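Local coordinates for interpain A (Prevotella intermedia, PDB 3BB7), which is probably a secreted cysteine protease of the C10 family, captured here as the inactive zymogen, its prodomain still joined to the catalytic domain, at residues 89-94 against 166-171; 138-143 against 192-197; 227-232 against 299-304. The protein carries 1 engineered substitution. All coordinates share one frame; numbering follows the deposited sequence.

Interaction 1 of 3, residues 89-94 against 166-171. Unlike the reference sequence in segment 166-171: N169 (reference Asp).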
ATOM      1  N   LEU A  89     -10.084  -2.098  -7.993  1.00 13.86           N
ATOM      2  CA  LEU A  89      -9.666  -3.189  -8.853  1.00 14.28           C
ATOM      3  C   LEU A  89      -9.293  -4.485  -8.138  1.00 14.47           C
ATOM      4  O   LEU A  89      -9.570  -5.580  -8.667  1.00 15.60           O
ATOM      5  CB  LEU A  89      -8.465  -2.745  -9.712  1.00 13.98           C
ATOM      6  CG  LEU A  89      -8.829  -1.670 -10.746  1.00 14.65           C
ATOM      7  CD1 LEU A  89      -7.580  -1.090 -11.401  1.00 15.47           C
ATOM      8  CD2 LEU A  89      -9.764  -2.219 -11.845  1.00 16.68           C
ATOM      9  N   LEU A  90      -8.629  -4.387  -6.973  1.00 13.83           N
ATOM     10  CA  LEU A  90      -8.194  -5.613  -6.306  1.00 14.35           C
ATOM     11  C   LEU A  90      -9.360  -6.329  -5.604  1.00 14.00           C
ATOM     12  O   LEU A  90     -10.342  -5.688  -5.167  1.00 15.86           O
ATOM     13  CB  LEU A  90      -7.142  -5.262  -5.247  1.00 14.29           C
ATOM     14  CG  LEU A  90      -5.659  -5.181  -5.604  1.00 17.53           C
ATOM     15  CD1 LEU A  90      -5.239  -4.705  -6.985  1.00 20.44           C
ATOM     16  CD2 LEU A  90      -4.911  -4.466  -4.460  1.00 15.50           C
ATOM     17  N   THR A  91      -9.240  -7.659  -5.461  1.00 13.34           N
ATOM     18  CA  THR A  91     -10.240  -8.431  -4.692  1.00 13.25           C
ATOM     19  C   THR A  91      -9.645  -9.043  -3.418  1.00 12.72           C
ATOM     20  O   THR A  91     -10.359  -9.652  -2.615  1.00 13.27           O
ATOM     21  CB  THR A  91     -10.824  -9.557  -5.560  1.00 13.64           C
ATOM     22  OG1 THR A  91      -9.762 -10.359  -6.092  1.00 16.31           O
ATOM     23  CG2 THR A  91     -11.633  -8.929  -6.731  1.00 17.54           C
ATOM     24  N   THR A  92      -8.330  -8.887  -3.243  1.00 10.67           N
ATOM     25  CA  THR A  92      -7.646  -9.507  -2.130  1.00 10.87           C
ATOM     26  C   THR A  92      -7.642  -8.580  -0.907  1.00 10.75           C
ATOM     27  O   THR A  92      -7.743  -7.352  -1.027  1.00 11.67           O
ATOM     28  CB  THR A  92      -6.193  -9.827  -2.499  1.00 11.12           C
ATOM     29  OG1 THR A  92      -5.569  -8.653  -3.055  1.00 11.00           O
ATOM     30  CG2 THR A  92      -6.133 -10.955  -3.495  1.00 12.05           C
ATOM     31  N   THR A  93      -7.524  -9.182   0.273  1.00 11.99           N
ATOM     32  CA  THR A  93      -7.371  -8.436   1.501  1.00 11.58           C
ATOM     33  C   THR A  93      -6.192  -9.002   2.282  1.00 11.17           C
ATOM     34  O   THR A  93      -6.329  -9.505   3.391  1.00 11.59           O
ATOM     35  CB  THR A  93      -8.662  -8.452   2.354  1.00 11.51           C
ATOM     36  OG1 THR A  93      -9.168  -9.788   2.440  1.00 12.78           O
ATOM     37  CG2 THR A  93      -9.708  -7.544   1.729  1.00 14.03           C
ATOM     38  N   TRP A  94      -5.014  -8.918   1.679  1.00 11.07           N
ATOM     39  CA  TRP A  94      -3.854  -9.583   2.259  1.00 10.63           C
ATOM     40  C   TRP A  94      -3.180  -8.792   3.373  1.00 10.35           C
ATOM     41  O   TRP A  94      -3.519  -7.621   3.599  1.00 10.39           O
ATOM     42  CB  TRP A  94      -2.872  -9.952   1.136  1.00  9.50           C
ATOM     43  CG  TRP A  94      -3.445 -11.013   0.210  1.00  9.65           C
ATOM     44  CD1 TRP A  94      -4.604 -11.726   0.389  1.00  9.84           C
ATOM     45  CD2 TRP A  94      -2.851 -11.514  -0.989  1.00  8.67           C
ATOM     46  NE1 TRP A  94      -4.766 -12.652  -0.623  1.00  9.84           N
ATOM     47  CE2 TRP A  94      -3.720 -12.524  -1.497  1.00  9.55           C
ATOM     48  CE3 TRP A  94      -1.695 -11.175  -1.728  1.00  8.52           C
ATOM     49  CZ2 TRP A  94      -3.469 -13.200  -2.692  1.00  9.68           C
ATOM     50  CZ3 TRP A  94      -1.425 -11.870  -2.906  1.00  9.36           C
ATOM     51  CH2 TRP A  94      -2.320 -12.867  -3.381  1.00  9.93           C
ATOM     52  N   MET A 166      -4.211 -18.657  -5.121  1.00 10.80           N
ATOM     53  CA  MET A 166      -4.190 -17.398  -4.360  1.00 11.68           C
ATOM     54  C   MET A 166      -5.605 -16.984  -3.974  1.00 12.33           C
ATOM     55  O   MET A 166      -6.342 -16.431  -4.771  1.00 13.69           O
ATOM     56  CB  MET A 166      -3.539 -16.267  -5.166  1.00 11.83           C
ATOM     57  CG  MET A 166      -2.239 -16.592  -5.778  1.00 12.23           C
ATOM     58  SD  MET A 166      -0.919 -16.502  -4.595  1.00 15.38           S
ATOM     59  CE  MET A 166       0.506 -16.853  -5.680  1.00 11.63           C
ATOM     60  N   LYS A 167      -5.964 -17.229  -2.728  1.00 12.03           N
ATOM     61  CA  LYS A 167      -7.273 -16.887  -2.214  1.00 12.94           C
ATOM     62  C   LYS A 167      -7.375 -15.384  -1.980  1.00 12.66           C
ATOM     63  O   LYS A 167      -6.375 -14.734  -1.655  1.00 12.26           O
ATOM     64  CB  LYS A 167      -7.481 -17.678  -0.910  1.00 13.81           C
ATOM     65  CG  LYS A 167      -8.850 -17.761  -0.352  1.00 17.27           C
ATOM     66  CD  LYS A 167      -8.927 -18.908   0.688  1.00 16.92           C
ATOM     67  CE  LYS A 167     -10.361 -19.282   0.995  1.00 22.65           C
ATOM     68  NZ  LYS A 167     -11.354 -18.857  -0.019  1.00 26.83           N
ATOM     69  N   ASP A 168      -8.593 -14.838  -2.099  1.00 12.30           N
ATOM     70  CA  ASP A 168      -8.796 -13.414  -1.847  1.00 12.92           C
ATOM     71  C   ASP A 168      -8.560 -13.105  -0.366  1.00 13.45           C
ATOM     72  O   ASP A 168      -7.950 -12.104  -0.043  1.00 12.79           O
ATOM     73  CB  ASP A 168     -10.204 -12.982  -2.237  1.00 13.60           C
ATOM     74  CG  ASP A 168     -10.347 -12.758  -3.716  1.00 15.72           C
ATOM     75  OD1 ASP A 168      -9.310 -12.630  -4.430  1.00 17.37           O
ATOM     76  OD2 ASP A 168     -11.521 -12.695  -4.155  1.00 18.82           O
ATOM     77  N   ASN A 169      -9.040 -13.984   0.519  1.00 13.67           N
ATOM     78  CA  ASN A 169      -9.150 -13.703   1.959  1.00 15.73           C
ATOM     79  C   ASN A 169      -8.559 -14.914   2.695  1.00 14.72           C
ATOM     80  O   ASN A 169      -8.998 -16.024   2.476  1.00 15.44           O
ATOM     81  CB  ASN A 169     -10.660 -13.572   2.270  1.00 16.61           C
ATOM     82  CG  ASN A 169     -10.965 -13.183   3.711  1.00 19.82           C
ATOM     83  OD1 ASN A 169     -10.077 -13.113   4.583  1.00 21.48           O
ATOM     84  ND2 ASN A 169     -12.259 -12.924   3.976  1.00 22.73           N
ATOM     85  N   TYR A 170      -7.591 -14.694   3.570  1.00 13.83           N
ATOM     86  CA  TYR A 170      -7.002 -15.759   4.368  1.00 13.84           C
ATOM     87  C   TYR A 170      -7.310 -15.578   5.862  1.00 15.09           C
ATOM     88  O   TYR A 170      -6.647 -16.180   6.693  1.00 15.30           O
ATOM     89  CB  TYR A 170      -5.479 -15.802   4.189  1.00 12.72           C
ATOM     90  CG  TYR A 170      -5.020 -16.364   2.852  1.00 10.32           C
ATOM     91  CD1 TYR A 170      -4.824 -15.513   1.745  1.00  9.93           C
ATOM     92  CD2 TYR A 170      -4.763 -17.727   2.700  1.00 10.33           C
ATOM     93  CE1 TYR A 170      -4.393 -16.006   0.513  1.00  9.54           C
ATOM     94  CE2 TYR A 170      -4.328 -18.245   1.456  1.00 11.19           C
ATOM     95  CZ  TYR A 170      -4.140 -17.371   0.368  1.00  9.91           C
ATOM     96  OH  TYR A 170      -3.730 -17.865  -0.850  1.00 10.98           O
ATOM     97  N   SER A 171      -8.312 -14.765   6.196  1.00 15.63           N
ATOM     98  CA  SER A 171      -8.638 -14.523   7.607  1.00 16.80           C
ATOM     99  C   SER A 171      -9.516 -15.594   8.217  1.00 17.06           C
ATOM    100  O   SER A 171      -9.809 -15.540   9.432  1.00 18.49           O
ATOM    101  CB  SER A 171      -9.328 -13.169   7.769  1.00 17.17           C
ATOM    102  OG  SER A 171     -10.584 -13.185   7.120  1.00 18.98           O
TER
HETATM  103  O   HOH W   1     -10.819 -10.389   0.112  1.00 15.99           O
HETATM  104  O   HOH W   2      -7.721 -11.848   4.328  1.00 16.71           O
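The indole of W94 reaches into the loop 166-171 and can be followed atom by atom. With CG beside the backbone N and anti to the carbonyl carbon (chi1 -67°), the ring brings its long edge from CB to the carbonyls of K167 and D168. CD1 comes first, 3.4 Å from the carbonyl O of D168. NE1 then donates to the carbonyl O of K167 at 2.8 Å; the acceptor lies practically in the indole plane, although the N-H...O angle of 149° leaves the bond somewhat bent. Beyond it CZ2 and CH2 rest on CB of M166, and CH2 also lies 4.1 Å from SD of the same residue, an oblique Met-aromatic contact. Y170 turns the edge of its ring to NE1, with the two ring planes at 58°, neither stacked nor edge-to-face, while its hydroxyl accepts from K167 N and donates to the carbonyl O of E178.

Both segments are loops that probably belong to the papain-like catalytic domain expected of a clan CA peptidase: 89-94 leads toward helix 116-128, which starts at the predicted nucleophile position, an engineered alanine here, and 166-171 leads toward helix 176-192. The W94 side chain lies about 11 Å from that of A116 and also touches V182 and M186 of helix 176-192.

The backbones are tied directly where T93 N donates to D168 O at 3.0 Å. D168 turns its carboxylate to T91, whose OG1 donates a hydrogen bond to OD1 at 2.9 Å from well above the carboxylate plane. T92 sends its hydroxyl elsewhere, to Q123. One water joins T91 O to T93 OG1; a second donates to T93 O and to N169 OD1 and accepts from Y170 N. That same OD1 closes an Asx turn by accepting from S171 N at 2.9 Å.

Interaction 2 of 3, residues 138-143 against 192-197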
ATOM      1  N   HIS A 138      18.026 -14.881  -5.593  1.00 10.18           N
ATOM      2  CA  HIS A 138      18.636 -13.896  -4.717  1.00  9.87           C
ATOM      3  C   HIS A 138      18.417 -14.292  -3.273  1.00  9.71           C
ATOM      4  O   HIS A 138      17.477 -15.003  -2.952  1.00 11.40           O
ATOM      5  CB  HIS A 138      18.025 -12.511  -4.962  1.00 10.32           C
ATOM      6  CG  HIS A 138      18.725 -11.383  -4.261  1.00 10.75           C
ATOM      7  ND1 HIS A 138      20.061 -11.098  -4.444  1.00 13.56           N
ATOM      8  CD2 HIS A 138      18.242 -10.416  -3.436  1.00 11.51           C
ATOM      9  CE1 HIS A 138      20.377 -10.022  -3.734  1.00 11.67           C
ATOM     10  NE2 HIS A 138      19.291  -9.587  -3.120  1.00 11.39           N
ATOM     11  N   THR A 139      19.300 -13.785  -2.410  1.00  9.55           N
ATOM     12  CA  THR A 139      19.262 -14.051  -0.985  1.00 11.06           C
ATOM     13  C   THR A 139      19.428 -12.743  -0.218  1.00 10.77           C
ATOM     14  O   THR A 139      20.243 -11.887  -0.623  1.00 12.78           O
ATOM     15  CB  THR A 139      20.402 -15.033  -0.621  1.00 10.68           C
ATOM     16  OG1 THR A 139      20.191 -16.267  -1.315  1.00 12.27           O
ATOM     17  CG2 THR A 139      20.449 -15.319   0.884  1.00 11.46           C
ATOM     18  N   VAL A 140      18.614 -12.545   0.828  1.00  9.96           N
ATOM     19  CA  VAL A 140      18.913 -11.529   1.844  1.00 10.49           C
ATOM     20  C   VAL A 140      19.148 -12.241   3.175  1.00  9.79           C
ATOM     21  O   VAL A 140      19.014 -13.475   3.269  1.00 10.79           O
ATOM     22  CB  VAL A 140      17.797 -10.482   1.950  1.00 10.25           C
ATOM     23  CG1 VAL A 140      17.542  -9.824   0.586  1.00 11.35           C
ATOM     24  CG2 VAL A 140      16.485 -11.086   2.499  1.00 11.59           C
ATOM     25  N   HIS A 141      19.545 -11.500   4.203  1.00  9.62           N
ATOM     26  CA  HIS A 141      19.917 -12.120   5.485  1.00 10.29           C
ATOM     27  C   HIS A 141      19.139 -11.505   6.620  1.00  9.99           C
ATOM     28  O   HIS A 141      18.704 -10.340   6.542  1.00 10.74           O
ATOM     29  CB  HIS A 141      21.439 -12.011   5.717  1.00 11.06           C
ATOM     30  CG  HIS A 141      22.225 -12.834   4.741  1.00 12.53           C
ATOM     31  ND1 HIS A 141      22.626 -12.354   3.507  1.00 14.47           N
ATOM     32  CD2 HIS A 141      22.607 -14.137   4.777  1.00 12.38           C
ATOM     33  CE1 HIS A 141      23.243 -13.317   2.837  1.00 12.90           C
ATOM     34  NE2 HIS A 141      23.259 -14.403   3.592  1.00 14.38           N
ATOM     35  N   TYR A 142      19.003 -12.278   7.702  1.00  9.65           N
ATOM     36  CA  TYR A 142      18.402 -11.790   8.936  1.00 11.00           C
ATOM     37  C   TYR A 142      19.382 -12.001  10.078  1.00 10.66           C
ATOM     38  O   TYR A 142      19.773 -13.133  10.355  1.00 11.78           O
ATOM     39  CB  TYR A 142      17.080 -12.501   9.239  1.00 11.49           C
ATOM     40  CG  TYR A 142      16.529 -12.037  10.570  1.00 11.61           C
ATOM     41  CD1 TYR A 142      16.026 -10.734  10.726  1.00 11.08           C
ATOM     42  CD2 TYR A 142      16.528 -12.882  11.675  1.00 13.15           C
ATOM     43  CE1 TYR A 142      15.552 -10.276  11.960  1.00 12.20           C
ATOM     44  CE2 TYR A 142      16.049 -12.445  12.909  1.00 13.86           C
ATOM     45  CZ  TYR A 142      15.563 -11.143  13.050  1.00 13.31           C
ATOM     46  OH  TYR A 142      15.078 -10.702  14.260  1.00 16.90           O
ATOM     47  N   PRO A 143      19.791 -10.919  10.758  1.00  9.65           N
ATOM     48  CA  PRO A 143      19.397  -9.523  10.519  1.00 10.34           C
ATOM     49  C   PRO A 143      20.014  -8.993   9.239  1.00  9.93           C
ATOM     50  O   PRO A 143      21.067  -9.514   8.788  1.00  9.16           O
ATOM     51  CB  PRO A 143      19.999  -8.815  11.725  1.00  9.30           C
ATOM     52  CG  PRO A 143      21.207  -9.624  12.036  1.00 11.17           C
ATOM     53  CD  PRO A 143      20.767 -11.029  11.859  1.00 10.23           C
ATOM     54  N   ALA A 192      13.085  -9.903  -3.505  1.00  8.77           N
ATOM     55  CA  ALA A 192      13.283  -9.036  -4.692  1.00 10.33           C
ATOM     56  C   ALA A 192      13.451  -7.559  -4.329  1.00  9.91           C
ATOM     57  O   ALA A 192      14.161  -6.826  -5.034  1.00 11.92           O
ATOM     58  CB  ALA A 192      12.151  -9.184  -5.651  1.00 10.24           C
ATOM     59  N   SER A 193      12.835  -7.137  -3.223  1.00  9.32           N
ATOM     60  CA  SER A 193      12.849  -5.751  -2.786  1.00 10.49           C
ATOM     61  C   SER A 193      13.945  -5.467  -1.792  1.00  9.72           C
ATOM     62  O   SER A 193      13.978  -4.378  -1.201  1.00 10.45           O
ATOM     63  CB  SER A 193      11.496  -5.396  -2.184  1.00 10.70           C
ATOM     64  OG  SER A 193      10.473  -5.496  -3.180  1.00 12.78           O
ATOM     65  N   GLU A 194      14.867  -6.430  -1.614  1.00  9.69           N
ATOM     66  CA  GLU A 194      15.961  -6.292  -0.616  1.00 10.95           C
ATOM     67  C   GLU A 194      15.423  -6.009   0.790  1.00  9.65           C
ATOM     68  O   GLU A 194      15.970  -5.179   1.542  1.00 10.72           O
ATOM     69  CB  GLU A 194      16.962  -5.222  -1.035  1.00 10.94           C
ATOM     70  CG  GLU A 194      18.358  -5.379  -0.461  1.00 14.78           C
ATOM     71  CD  GLU A 194      19.075  -6.641  -0.925  1.00 17.20           C
ATOM     72  OE1 GLU A 194      20.074  -7.014  -0.258  1.00 21.76           O
ATOM     73  OE2 GLU A 194      18.649  -7.242  -1.934  1.00 15.89           O
ATOM     74  N   MET A 195      14.367  -6.728   1.162  1.00  8.56           N
ATOM     75  CA  MET A 195      13.714  -6.528   2.447  1.00  8.30           C
ATOM     76  C   MET A 195      14.687  -6.659   3.620  1.00  9.13           C
ATOM     77  O   MET A 195      15.545  -7.558   3.627  1.00 10.59           O
ATOM     78  CB  MET A 195      12.595  -7.566   2.615  1.00  9.13           C
ATOM     79  CG  MET A 195      11.590  -7.317   3.761  1.00  9.57           C
ATOM     80  SD  MET A 195      10.656  -5.766   3.614  1.00 10.74           S
ATOM     81  CE  MET A 195       9.590  -6.142   2.216  1.00 10.97           C
ATOM     82  N   GLN A 196      14.491  -5.797   4.620  1.00  9.96           N
ATOM     83  CA  GLN A 196      15.207  -5.860   5.904  1.00 10.47           C
ATOM     84  C   GLN A 196      14.156  -6.416   6.853  1.00  9.27           C
ATOM     85  O   GLN A 196      13.304  -5.690   7.367  1.00 10.31           O
ATOM     86  CB  GLN A 196      15.653  -4.465   6.331  1.00 10.55           C
ATOM     87  CG  GLN A 196      16.741  -3.932   5.369  1.00 12.65           C
ATOM     88  CD  GLN A 196      17.302  -2.605   5.782  1.00 16.90           C
ATOM     89  OE1 GLN A 196      17.527  -1.731   4.934  1.00 22.43           O
ATOM     90  NE2 GLN A 196      17.548  -2.441   7.083  1.00 16.40           N
ATOM     91  N   TYR A 197      14.224  -7.719   7.101  1.00  9.46           N
ATOM     92  CA  TYR A 197      13.145  -8.410   7.792  1.00  9.79           C
ATOM     93  C   TYR A 197      13.190  -8.149   9.284  1.00  9.25           C
ATOM     94  O   TYR A 197      14.270  -7.996   9.900  1.00 10.50           O
ATOM     95  CB  TYR A 197      13.226  -9.899   7.529  1.00  9.38           C
ATOM     96  CG  TYR A 197      12.628 -10.285   6.194  1.00  9.50           C
ATOM     97  CD1 TYR A 197      13.447 -10.640   5.123  1.00 10.50           C
ATOM     98  CD2 TYR A 197      11.250 -10.316   6.001  1.00 10.62           C
ATOM     99  CE1 TYR A 197      12.908 -10.990   3.854  1.00  9.68           C
ATOM    100  CE2 TYR A 197      10.696 -10.679   4.758  1.00 10.19           C
ATOM    101  CZ  TYR A 197      11.530 -11.040   3.696  1.00  9.73           C
ATOM    102  OH  TYR A 197      10.967 -11.360   2.495  1.00 11.35           O
TER
HETATM  103  O   HOH W   3      21.285  -9.394  -0.194  1.00 14.67           O
HETATM  104  O   HOH W   4      16.389  -9.095   5.848  1.00  8.31           O
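H138 and E194 meet where a strand of a two-stranded antiparallel sheet passes the end of a helix in the C10 peptidase domain. The helix 176-192 finishes in a Schellman motif whose C-prime residue is E194, with positive phi; the chain then runs on beside strand 138-142 without a direct backbone bond between the two segments.

The direct polar link is a histidine-carboxylate hydrogen bond. H138 NE2 donates to E194 OE2 at 2.7 Å, with an N-H...O angle of 157°, and the acceptor uses its syn lone pair. Ring and carboxylate planes are turned 50° from each other. E194 gets there by a bend at chi2 (64°), which swings the carboxylate back toward the strand. This pair is distinct from the predicted catalytic residues, among them H267.

Van der Waals packing centres on V140. Its CG1 lies beside the E194 carboxylate, while the apolar contact is made by CG2, which meets the edge of the Y197 ring at CE1, 3.8 Å away. Over one face of that ring, at its centre, lies CG of M195, whose side chain stands about 7 Å from that of A116, the engineered alanine at the predicted nucleophile position. Y142 brings the edge of its own ring to the Y197 backbone, CE1 lying 3.3 Å from the carbonyl O.

Two waters extend the contact. One links strand backbone to side chain, donating to T139 O and to E194 OE1, so each carboxylate oxygen has a partner. The other bridges the two backbones: it donates to H141 O and M195 O, and accepts from Y197 N at 2.9 Å.

Interaction 3 of 3, residues 227-232 against 299-304. Unlike the reference sequence in segment 227-232: N231 (reference Asp).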
ATOM      1  N   ILE A 227       9.153   6.343  -8.710  1.00 11.00           N
ATOM      2  CA  ILE A 227       9.198   7.821  -8.760  1.00 10.99           C
ATOM      3  C   ILE A 227       8.821   8.381  -7.397  1.00 10.55           C
ATOM      4  O   ILE A 227       8.145   7.703  -6.613  1.00 10.30           O
ATOM      5  CB  ILE A 227       8.289   8.376  -9.881  1.00 10.06           C
ATOM      6  CG1 ILE A 227       6.803   8.035  -9.657  1.00 11.00           C
ATOM      7  CG2 ILE A 227       8.818   7.897 -11.276  1.00 10.79           C
ATOM      8  CD1 ILE A 227       5.885   8.744 -10.650  1.00 12.03           C
ATOM      9  N   THR A 228       9.274   9.596  -7.103  1.00 10.09           N
ATOM     10  CA  THR A 228       8.992  10.171  -5.798  1.00 11.24           C
ATOM     11  C   THR A 228       8.221  11.490  -5.906  1.00 10.23           C
ATOM     12  O   THR A 228       8.453  12.295  -6.814  1.00 10.48           O
ATOM     13  CB  THR A 228      10.256  10.280  -4.962  1.00 14.10           C
ATOM     14  OG1 THR A 228       9.907  10.456  -3.568  1.00 16.91           O
ATOM     15  CG2 THR A 228      11.103  11.422  -5.418  1.00 15.80           C
ATOM     16  N   ARG A 229       7.261  11.673  -4.995  1.00  9.75           N
ATOM     17  CA  ARG A 229       6.320  12.782  -5.134  1.00 10.62           C
ATOM     18  C   ARG A 229       6.971  14.152  -5.068  1.00 10.56           C
ATOM     19  O   ARG A 229       6.491  15.074  -5.705  1.00 11.74           O
ATOM     20  CB  ARG A 229       5.194  12.685  -4.095  1.00 10.30           C
ATOM     21  CG  ARG A 229       4.076  13.654  -4.424  1.00  9.34           C
ATOM     22  CD  ARG A 229       2.893  13.444  -3.509  1.00 10.26           C
ATOM     23  NE  ARG A 229       1.947  14.531  -3.702  1.00 10.24           N
ATOM     24  CZ  ARG A 229       0.655  14.481  -3.370  1.00 11.14           C
ATOM     25  NH1 ARG A 229       0.124  13.383  -2.821  1.00 10.05           N
ATOM     26  NH2 ARG A 229      -0.115  15.538  -3.611  1.00 11.95           N
ATOM     27  N   ALA A 230       8.066  14.284  -4.317  1.00 11.32           N
ATOM     28  CA  ALA A 230       8.713  15.578  -4.172  1.00 11.67           C
ATOM     29  C   ALA A 230       9.162  16.169  -5.507  1.00 11.11           C
ATOM     30  O   ALA A 230       9.323  17.377  -5.613  1.00 12.64           O
ATOM     31  CB  ALA A 230       9.892  15.472  -3.231  1.00 12.34           C
ATOM     32  N   ASN A 231       9.304  15.318  -6.525  1.00 10.87           N
ATOM     33  CA  ASN A 231       9.690  15.775  -7.861  1.00 11.45           C
ATOM     34  C   ASN A 231       8.548  16.338  -8.715  1.00  9.72           C
ATOM     35  O   ASN A 231       8.790  16.868  -9.797  1.00 10.37           O
ATOM     36  CB  ASN A 231      10.347  14.619  -8.631  1.00 10.78           C
ATOM     37  CG  ASN A 231      11.730  14.269  -8.118  1.00 14.33           C
ATOM     38  OD1 ASN A 231      12.251  13.217  -8.445  1.00 16.77           O
ATOM     39  ND2 ASN A 231      12.329  15.145  -7.332  1.00 14.82           N
ATOM     40  N   TYR A 232       7.317  16.220  -8.229  1.00  8.97           N
ATOM     41  CA  TYR A 232       6.116  16.572  -9.007  1.00 10.36           C
ATOM     42  C   TYR A 232       5.227  17.576  -8.286  1.00 10.43           C
ATOM     43  O   TYR A 232       5.073  17.533  -7.049  1.00 12.55           O
ATOM     44  CB  TYR A 232       5.276  15.323  -9.259  1.00  9.67           C
ATOM     45  CG  TYR A 232       6.016  14.301 -10.123  1.00  9.47           C
ATOM     46  CD1 TYR A 232       6.894  13.387  -9.549  1.00  9.73           C
ATOM     47  CD2 TYR A 232       5.821  14.243 -11.506  1.00 10.32           C
ATOM     48  CE1 TYR A 232       7.591  12.456 -10.344  1.00  9.41           C
ATOM     49  CE2 TYR A 232       6.509  13.318 -12.294  1.00  9.31           C
ATOM     50  CZ  TYR A 232       7.352  12.412 -11.705  1.00  8.90           C
ATOM     51  OH  TYR A 232       8.013  11.508 -12.504  1.00 11.81           O
ATOM     52  N   LEU A 299      -1.903  15.841   0.048  1.00 12.47           N
ATOM     53  CA  LEU A 299      -0.651  15.481   0.770  1.00 12.08           C
ATOM     54  C   LEU A 299       0.597  16.021   0.044  1.00 11.94           C
ATOM     55  O   LEU A 299       1.462  15.250  -0.378  1.00 12.34           O
ATOM     56  CB  LEU A 299      -0.541  13.957   1.014  1.00 12.11           C
ATOM     57  CG  LEU A 299      -1.717  13.358   1.812  1.00 10.97           C
ATOM     58  CD1 LEU A 299      -1.518  11.880   1.959  1.00 12.32           C
ATOM     59  CD2 LEU A 299      -1.852  14.015   3.163  1.00 11.67           C
ATOM     60  N   ASN A 300       0.688  17.347  -0.111  1.00 12.13           N
ATOM     61  CA  ASN A 300       1.871  17.929  -0.778  1.00 13.63           C
ATOM     62  C   ASN A 300       3.105  17.638   0.082  1.00 14.44           C
ATOM     63  O   ASN A 300       3.053  17.793   1.293  1.00 14.01           O
ATOM     64  CB  ASN A 300       1.693  19.451  -0.925  1.00 14.25           C
ATOM     65  CG  ASN A 300       2.852  20.119  -1.644  1.00 17.14           C
ATOM     66  OD1 ASN A 300       2.946  20.097  -2.876  1.00 23.15           O
ATOM     67  ND2 ASN A 300       3.755  20.689  -0.877  1.00 18.27           N
ATOM     68  N   PRO A 301       4.191  17.159  -0.528  1.00 15.04           N
ATOM     69  CA  PRO A 301       5.429  16.894   0.204  1.00 17.14           C
ATOM     70  C   PRO A 301       5.923  18.126   0.941  1.00 19.95           C
ATOM     71  O   PRO A 301       5.882  19.228   0.390  1.00 21.33           O
ATOM     72  CB  PRO A 301       6.409  16.494  -0.922  1.00 16.84           C
ATOM     73  CG  PRO A 301       5.552  15.905  -1.932  1.00 16.14           C
ATOM     74  CD  PRO A 301       4.279  16.714  -1.924  1.00 15.31           C
ATOM     75  N   GLY A 302       6.363  17.955   2.183  1.00 21.99           N
ATOM     76  CA  GLY A 302       7.016  19.070   2.921  1.00 25.47           C
ATOM     77  C   GLY A 302       8.530  19.005   2.788  1.00 27.17           C
ATOM     78  O   GLY A 302       9.044  18.560   1.743  1.00 27.95           O
ATOM     79  N   ASN A 303       9.251  19.417   3.843  1.00 28.44           N
ATOM     80  CA  ASN A 303      10.709  19.247   3.888  1.00 29.46           C
ATOM     81  C   ASN A 303      11.062  17.770   3.869  1.00 30.10           C
ATOM     82  O   ASN A 303      10.171  16.916   3.962  1.00 29.90           O
ATOM     83  CB  ASN A 303      11.372  20.030   5.048  1.00 29.90           C
ATOM     84  CG  ASN A 303      11.223  19.359   6.437  1.00 31.42           C
ATOM     85  OD1 ASN A 303      10.935  18.170   6.550  1.00 33.00           O
ATOM     86  ND2 ASN A 303      11.470  20.145   7.510  1.00 31.76           N
ATOM     87  N   MET A 304      12.345  17.455   3.734  1.00 30.52           N
ATOM     88  CA  MET A 304      12.750  16.064   3.559  1.00 32.38           C
ATOM     89  C   MET A 304      12.409  15.202   4.776  1.00 30.50           C
ATOM     90  O   MET A 304      12.502  13.966   4.725  1.00 31.14           O
ATOM     91  CB  MET A 304      14.240  15.970   3.200  1.00 32.42           C
ATOM     92  CG  MET A 304      15.134  16.911   3.996  1.00 34.36           C
ATOM     93  SD  MET A 304      16.896  16.667   3.683  1.00 37.59           S
ATOM     94  CE  MET A 304      17.042  14.906   3.998  1.00 36.49           C
TER
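Where strand 225-228 ends, the chain winds into a short 3-10 turn at 229-231, closed by Y232 N bonding to R229 O at 2.9 Å, and this turn faces the irregular loop 299-304. The backbones come nearest at A230 and P301, whose CA atoms are 5.6 Å apart, and no hydrogen bond crosses between them.

R229 and P301 carry most of the contact. The arginine chain is extended from CG to NE and runs across the P301 ring at about a right angle, with R229 CG 3.7 Å from P301 CG and R229 NE equally far from P301 CD. Strand 225-228 is an outermost strand of the large antiparallel sheet, and the loop connects two other strands of that sheet, 292-294 and 312-315. At the tip, the guanidinium lays one face over L299 O, which sits 3.2 Å from CZ above the centre of the group; the N-H bonds point elsewhere. NH1 bonds to I296 O and Q311 OE1, while NH2 forms a salt bridge with D234 and bonds to D297 O, which together fix the rotation of the group. L299 O itself accepts from Q311 NE2. Beside the arginine, A230 CB packs against P301 CB at 4.3 Å.

How the interactions relate
Interactions 1 and 2 interlock along the chain, their segments coming in the order 89-94, 138-143, 166-171, 192-197; interaction 3 opens only afterwards. Helix 176-192 follows the second segment of interaction 1 and ends in that of interaction 2, so this helix connects them, yet their centres are about 25 Å apart. Interaction 3 lies instead at the edge of the large antiparallel sheet, whose strands come from both the prodomain and the catalytic domain; its centre is about 31 Å from that of interaction 1 and about 27 Å from that of interaction 2. None of the three touches another. Together they illustrate how segments distant in sequence, mostly loops, are joined at separate places around a protease fold.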